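Local coordinates for protein cyclic UMP-AMP synthase (Rhodothermus marinus SG0.5JP17-172, PDB 6E0K) that joins UTP and ATP into the cyclic dinucleotide second messenger 3',3'-cUAMP, which triggers abortive antiphage immunity in a CBASS system, at residues F235-A245 / R273-W283. Numbering follows the deposited sequence.
Sequences FCSVINWLKRA and RRFLRYMDDLW
I239 drops as a knob into a hole formed by F275, L276, M279 and D280, where helices 231-244 and 269-285, the last two of the chain, pack in the helical part of this CD-NTase. The short segments run roughly antiparallel, at 140°, their axes coming within 10.3 Å. The tip of I239, CD1, lies 3.7 Å from L276 CD2 and also meets M279 CB, while its CG2 branch slides past D280. Both methyls of L276 meet L242 CB, the two side chains crossing at about a right angle.

At one end the contact is aromatic. With CG of F235 and CG of W283 each anti to the backbone N (chi1 -172° and -174°), the two rings lie nearly parallel but slid apart, so that they barely overlap: W283 CE3 is over one face of F235 near its rim, 3.5 Å from F235 CD1. C236 SG rests over the indole face of W283, 3.3 Å from W283 CZ2, whereas M279 SD makes an oblique Met-aromatic contact, 3.9 Å from F235 CZ. L8 of helix 5-11 touches both aromatic side chains, and F193 of helix 186-202 meets the F235 ring as well.

Toward the other end, the bent chain of K243 brings NZ to the D280 carboxylate in a salt bridge, 3.0 Å from D280 OD2 on its syn side, with a weak second bond to OD1. R273 reaches across to backbone carbonyls at the end of segment 235-245: NH1 bonds weakly to L242 O, and R273 NH2, almost in line with the C=O of A245, donates a 3.1 Å hydrogen bond to A245 O, which lies in the guanidinium plane.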
loop_
_atom_site.group_PDB
_atom_site.type_symbol
_atom_site.label_atom_id
_atom_site.label_comp_id
_atom_site.label_asym_id
_atom_site.label_seq_id
_atom_site.Cartn_x
_atom_site.Cartn_y
_atom_site.Cartn_z
ATOM N N PHE A 235 8.104 19.882 -5.571
ATOM C CA PHE A 235 9.296 19.075 -5.320
ATOM C C PHE A 235 10.128 19.699 -4.204
ATOM O O PHE A 235 10.463 19.037 -3.219
ATOM C CB PHE A 235 10.118 18.937 -6.613
ATOM C CG PHE A 235 11.277 17.954 -6.524
ATOM C CD1 PHE A 235 12.418 18.264 -5.794
ATOM C CD2 PHE A 235 11.235 16.746 -7.208
ATOM C CE1 PHE A 235 13.489 17.377 -5.720
ATOM C CE2 PHE A 235 12.310 15.848 -7.142
ATOM C CZ PHE A 235 13.431 16.171 -6.394
ATOM N N CYS A 236 10.398 20.999 -4.309
ATOM C CA CYS A 236 11.286 21.651 -3.349
ATOM C C CYS A 236 10.598 21.876 -2.012
ATOM O O CYS A 236 11.219 21.696 -0.956
ATOM C CB CYS A 236 11.792 22.970 -3.924
ATOM S SG CYS A 236 12.941 22.690 -5.271
ATOM N N SER A 237 9.324 22.272 -2.032
ATOM C CA SER A 237 8.632 22.528 -0.771
ATOM C C SER A 237 8.484 21.251 0.038
ATOM O O SER A 237 8.643 21.264 1.266
ATOM C CB SER A 237 7.258 23.160 -1.021
ATOM O OG SER A 237 7.398 24.464 -1.571
ATOM N N VAL A 238 8.198 20.132 -0.634
ATOM C CA VAL A 238 8.056 18.859 0.067
ATOM C C VAL A 238 9.395 18.422 0.649
ATOM O O VAL A 238 9.492 18.075 1.835
ATOM C CB VAL A 238 7.474 17.786 -0.879
ATOM C CG1 VAL A 238 7.654 16.403 -0.290
ATOM C CG2 VAL A 238 5.990 18.077 -1.172
ATOM N N ILE A 239 10.447 18.423 -0.180
ATOM C CA ILE A 239 11.733 17.897 0.269
ATOM C C ILE A 239 12.324 18.791 1.351
ATOM O O ILE A 239 12.889 18.301 2.334
ATOM C CB ILE A 239 12.709 17.730 -0.913
ATOM C CG1 ILE A 239 12.224 16.626 -1.866
ATOM C CG2 ILE A 239 14.142 17.463 -0.397
ATOM C CD1 ILE A 239 12.158 15.218 -1.234
ATOM N N ASN A 240 12.183 20.106 1.205
ATOM C CA ASN A 240 12.725 20.998 2.224
ATOM C C ASN A 240 11.990 20.869 3.552
ATOM O O ASN A 240 12.620 20.975 4.611
ATOM C CB ASN A 240 12.709 22.436 1.727
ATOM C CG ASN A 240 13.863 22.717 0.788
ATOM O OD1 ASN A 240 14.963 22.189 0.978
ATOM N ND2 ASN A 240 13.625 23.529 -0.228
ATOM N N TRP A 241 10.677 20.641 3.528
ATOM C CA TRP A 241 9.971 20.425 4.788
ATOM C C TRP A 241 10.412 19.122 5.447
ATOM O O TRP A 241 10.636 19.081 6.663
ATOM C CB TRP A 241 8.457 20.435 4.568
ATOM C CG TRP A 241 7.700 20.308 5.857
ATOM C CD1 TRP A 241 7.311 21.329 6.679
ATOM C CD2 TRP A 241 7.259 19.098 6.490
ATOM N NE1 TRP A 241 6.654 20.832 7.779
ATOM C CE2 TRP A 241 6.620 19.466 7.692
ATOM C CE3 TRP A 241 7.346 17.740 6.159
ATOM C CZ2 TRP A 241 6.059 18.527 8.555
ATOM C CZ3 TRP A 241 6.797 16.804 7.022
ATOM C CH2 TRP A 241 6.161 17.202 8.208
ATOM N N LEU A 242 10.540 18.045 4.668
ATOM C CA LEU A 242 10.970 16.765 5.230
ATOM C C LEU A 242 12.370 16.856 5.836
ATOM O O LEU A 242 12.648 16.239 6.874
ATOM C CB LEU A 242 10.918 15.680 4.148
ATOM C CG LEU A 242 9.508 15.182 3.800
ATOM C CD1 LEU A 242 9.525 14.388 2.505
ATOM C CD2 LEU A 242 8.932 14.334 4.938
ATOM N N LYS A 243 13.264 17.629 5.209
ATOM C CA LYS A 243 14.628 17.765 5.722
ATOM C C LYS A 243 14.654 18.414 7.095
ATOM O O LYS A 243 15.570 18.151 7.890
ATOM C CB LYS A 243 15.472 18.573 4.729
ATOM C CG LYS A 243 15.981 17.743 3.570
ATOM C CD LYS A 243 16.381 18.601 2.377
ATOM C CE LYS A 243 17.532 19.521 2.672
ATOM N NZ LYS A 243 17.894 20.267 1.422
ATOM N N ARG A 244 13.672 19.264 7.388
ATOM C CA ARG A 244 13.593 19.991 8.650
ATOM C C ARG A 244 12.644 19.353 9.654
ATOM O O ARG A 244 12.541 19.848 10.781
ATOM C CB ARG A 244 13.167 21.438 8.380
ATOM C CG ARG A 244 14.168 22.207 7.531
ATOM C CD ARG A 244 13.571 23.439 6.875
ATOM N NE ARG A 244 14.599 24.236 6.205
ATOM C CZ ARG A 244 15.187 23.907 5.056
ATOM N NH1 ARG A 244 14.862 22.779 4.423
ATOM N NH2 ARG A 244 16.115 24.702 4.539
ATOM N N ALA A 245 11.966 18.271 9.286
ATOM C CA ALA A 245 10.915 17.709 10.118
ATOM C C ALA A 245 11.479 16.715 11.126
ATOM O O ALA A 245 12.567 16.157 10.953
ATOM C CB ALA A 245 9.856 17.021 9.257
ATOM N N ARG A 273 16.121 9.658 5.360
ATOM C CA ARG A 273 17.100 10.724 5.141
ATOM C C ARG A 273 17.939 10.463 3.897
ATOM O O ARG A 273 18.329 11.400 3.189
ATOM C CB ARG A 273 18.003 10.861 6.365
ATOM C CG ARG A 273 17.254 11.185 7.625
ATOM C CD ARG A 273 16.821 12.612 7.619
ATOM N NE ARG A 273 16.306 13.015 8.924
ATOM C CZ ARG A 273 15.453 14.014 9.097
ATOM N NH1 ARG A 273 15.020 14.696 8.038
ATOM N NH2 ARG A 273 15.023 14.315 10.314
ATOM N N ARG A 274 18.257 9.197 3.630
ATOM C CA ARG A 274 18.995 8.878 2.414
ATOM C C ARG A 274 18.190 9.258 1.175
ATOM O O ARG A 274 18.723 9.843 0.223
ATOM C CB ARG A 274 19.356 7.391 2.387
ATOM C CG ARG A 274 20.130 6.985 1.121
ATOM C CD ARG A 274 20.522 5.518 1.120
ATOM N NE ARG A 274 19.368 4.648 0.972
ATOM C CZ ARG A 274 19.431 3.345 0.722
ATOM N NH1 ARG A 274 20.609 2.740 0.572
ATOM N NH2 ARG A 274 18.304 2.650 0.606
ATOM N N PHE A 275 16.900 8.917 1.161
ATOM C CA PHE A 275 16.056 9.314 0.038
ATOM C C PHE A 275 16.091 10.825 -0.158
ATOM O O PHE A 275 16.195 11.309 -1.289
ATOM C CB PHE A 275 14.625 8.812 0.266
ATOM C CG PHE A 275 13.587 9.503 -0.584
ATOM C CD1 PHE A 275 13.467 9.210 -1.934
ATOM C CD2 PHE A 275 12.735 10.445 -0.032
ATOM C CE1 PHE A 275 12.519 9.841 -2.722
ATOM C CE2 PHE A 275 11.769 11.081 -0.823
ATOM C CZ PHE A 275 11.673 10.778 -2.175
ATOM N N LEU A 276 16.042 11.588 0.936
ATOM C CA LEU A 276 16.068 13.043 0.807
ATOM C C LEU A 276 17.394 13.525 0.230
ATOM O O LEU A 276 17.412 14.454 -0.589
ATOM C CB LEU A 276 15.811 13.706 2.158
ATOM C CG LEU A 276 14.475 13.353 2.816
ATOM C CD1 LEU A 276 14.415 14.023 4.187
ATOM C CD2 LEU A 276 13.273 13.763 1.959
ATOM N N ARG A 277 18.508 12.904 0.639
ATOM C CA ARG A 277 19.808 13.244 0.056
ATOM C C ARG A 277 19.833 12.973 -1.445
ATOM O O ARG A 277 20.376 13.775 -2.219
ATOM C CB ARG A 277 20.936 12.474 0.753
ATOM C CG ARG A 277 21.282 12.988 2.130
ATOM C CD ARG A 277 22.586 12.384 2.650
ATOM N NE ARG A 277 22.548 10.929 2.802
ATOM C CZ ARG A 277 22.131 10.295 3.893
ATOM N NH1 ARG A 277 21.664 10.978 4.933
ATOM N NH2 ARG A 277 22.174 8.970 3.939
ATOM N N TYR A 278 19.239 11.857 -1.884
ATOM C CA TYR A 278 19.259 11.553 -3.309
ATOM C C TYR A 278 18.375 12.525 -4.089
ATOM O O TYR A 278 18.718 12.923 -5.208
ATOM C CB TYR A 278 18.839 10.093 -3.554
ATOM C CG TYR A 278 19.982 9.095 -3.436
ATOM C CD1 TYR A 278 20.484 8.722 -2.194
ATOM C CD2 TYR A 278 20.551 8.528 -4.572
ATOM C CE1 TYR A 278 21.521 7.800 -2.088
ATOM C CE2 TYR A 278 21.587 7.619 -4.475
ATOM C CZ TYR A 278 22.072 7.261 -3.238
ATOM O OH TYR A 278 23.114 6.351 -3.125
ATOM N N MET A 279 17.255 12.953 -3.502
ATOM C CA MET A 279 16.425 13.954 -4.168
ATOM C C MET A 279 17.136 15.296 -4.249
ATOM O O MET A 279 17.068 15.971 -5.280
ATOM C CB MET A 279 15.092 14.102 -3.436
ATOM C CG MET A 279 14.208 12.867 -3.546
ATOM S SD MET A 279 13.730 12.409 -5.252
ATOM C CE MET A 279 14.813 11.012 -5.546
ATOM N N ASP A 280 17.830 15.690 -3.176
ATOM C CA ASP A 280 18.643 16.902 -3.207
ATOM C C ASP A 280 19.661 16.845 -4.339
ATOM O O ASP A 280 19.821 17.808 -5.098
ATOM C CB ASP A 280 19.378 17.065 -1.879
ATOM C CG ASP A 280 18.583 17.804 -0.826
ATOM O OD1 ASP A 280 17.634 18.545 -1.156
ATOM O OD2 ASP A 280 18.953 17.663 0.365
ATOM N N ASP A 281 20.402 15.734 -4.425
ATOM C CA ASP A 281 21.461 15.616 -5.428
ATOM C C ASP A 281 20.887 15.634 -6.833
ATOM O O ASP A 281 21.477 16.231 -7.741
ATOM C CB ASP A 281 22.256 14.322 -5.235
ATOM C CG ASP A 281 23.152 14.337 -4.026
ATOM O OD1 ASP A 281 23.445 15.426 -3.488
ATOM O OD2 ASP A 281 23.583 13.230 -3.632
ATOM N N LEU A 282 19.757 14.951 -7.042
ATOM C CA LEU A 282 19.097 14.966 -8.346
ATOM C C LEU A 282 18.755 16.389 -8.758
ATOM O O LEU A 282 19.033 16.818 -9.889
ATOM C CB LEU A 282 17.830 14.107 -8.274
ATOM C CG LEU A 282 16.887 14.140 -9.464
ATOM C CD1 LEU A 282 17.559 13.471 -10.663
ATOM C CD2 LEU A 282 15.606 13.403 -9.080
ATOM N N TRP A 283 18.187 17.148 -7.826
ATOM C CA TRP A 283 17.776 18.520 -8.088
ATOM C C TRP A 283 18.975 19.416 -8.377
ATOM O O TRP A 283 19.010 20.107 -9.403
ATOM C CB TRP A 283 16.997 19.053 -6.882
ATOM C CG TRP A 283 16.426 20.404 -7.123
ATOM C CD1 TRP A 283 16.986 21.611 -6.798
ATOM C CD2 TRP A 283 15.193 20.696 -7.784
ATOM N NE1 TRP A 283 16.154 22.636 -7.193
ATOM C CE2 TRP A 283 15.054 22.099 -7.811
ATOM C CE3 TRP A 283 14.180 19.902 -8.341
ATOM C CZ2 TRP A 283 13.950 22.726 -8.383
ATOM C CZ3 TRP A 283 13.084 20.530 -8.904
ATOM C CH2 TRP A 283 12.979 21.924 -8.918
#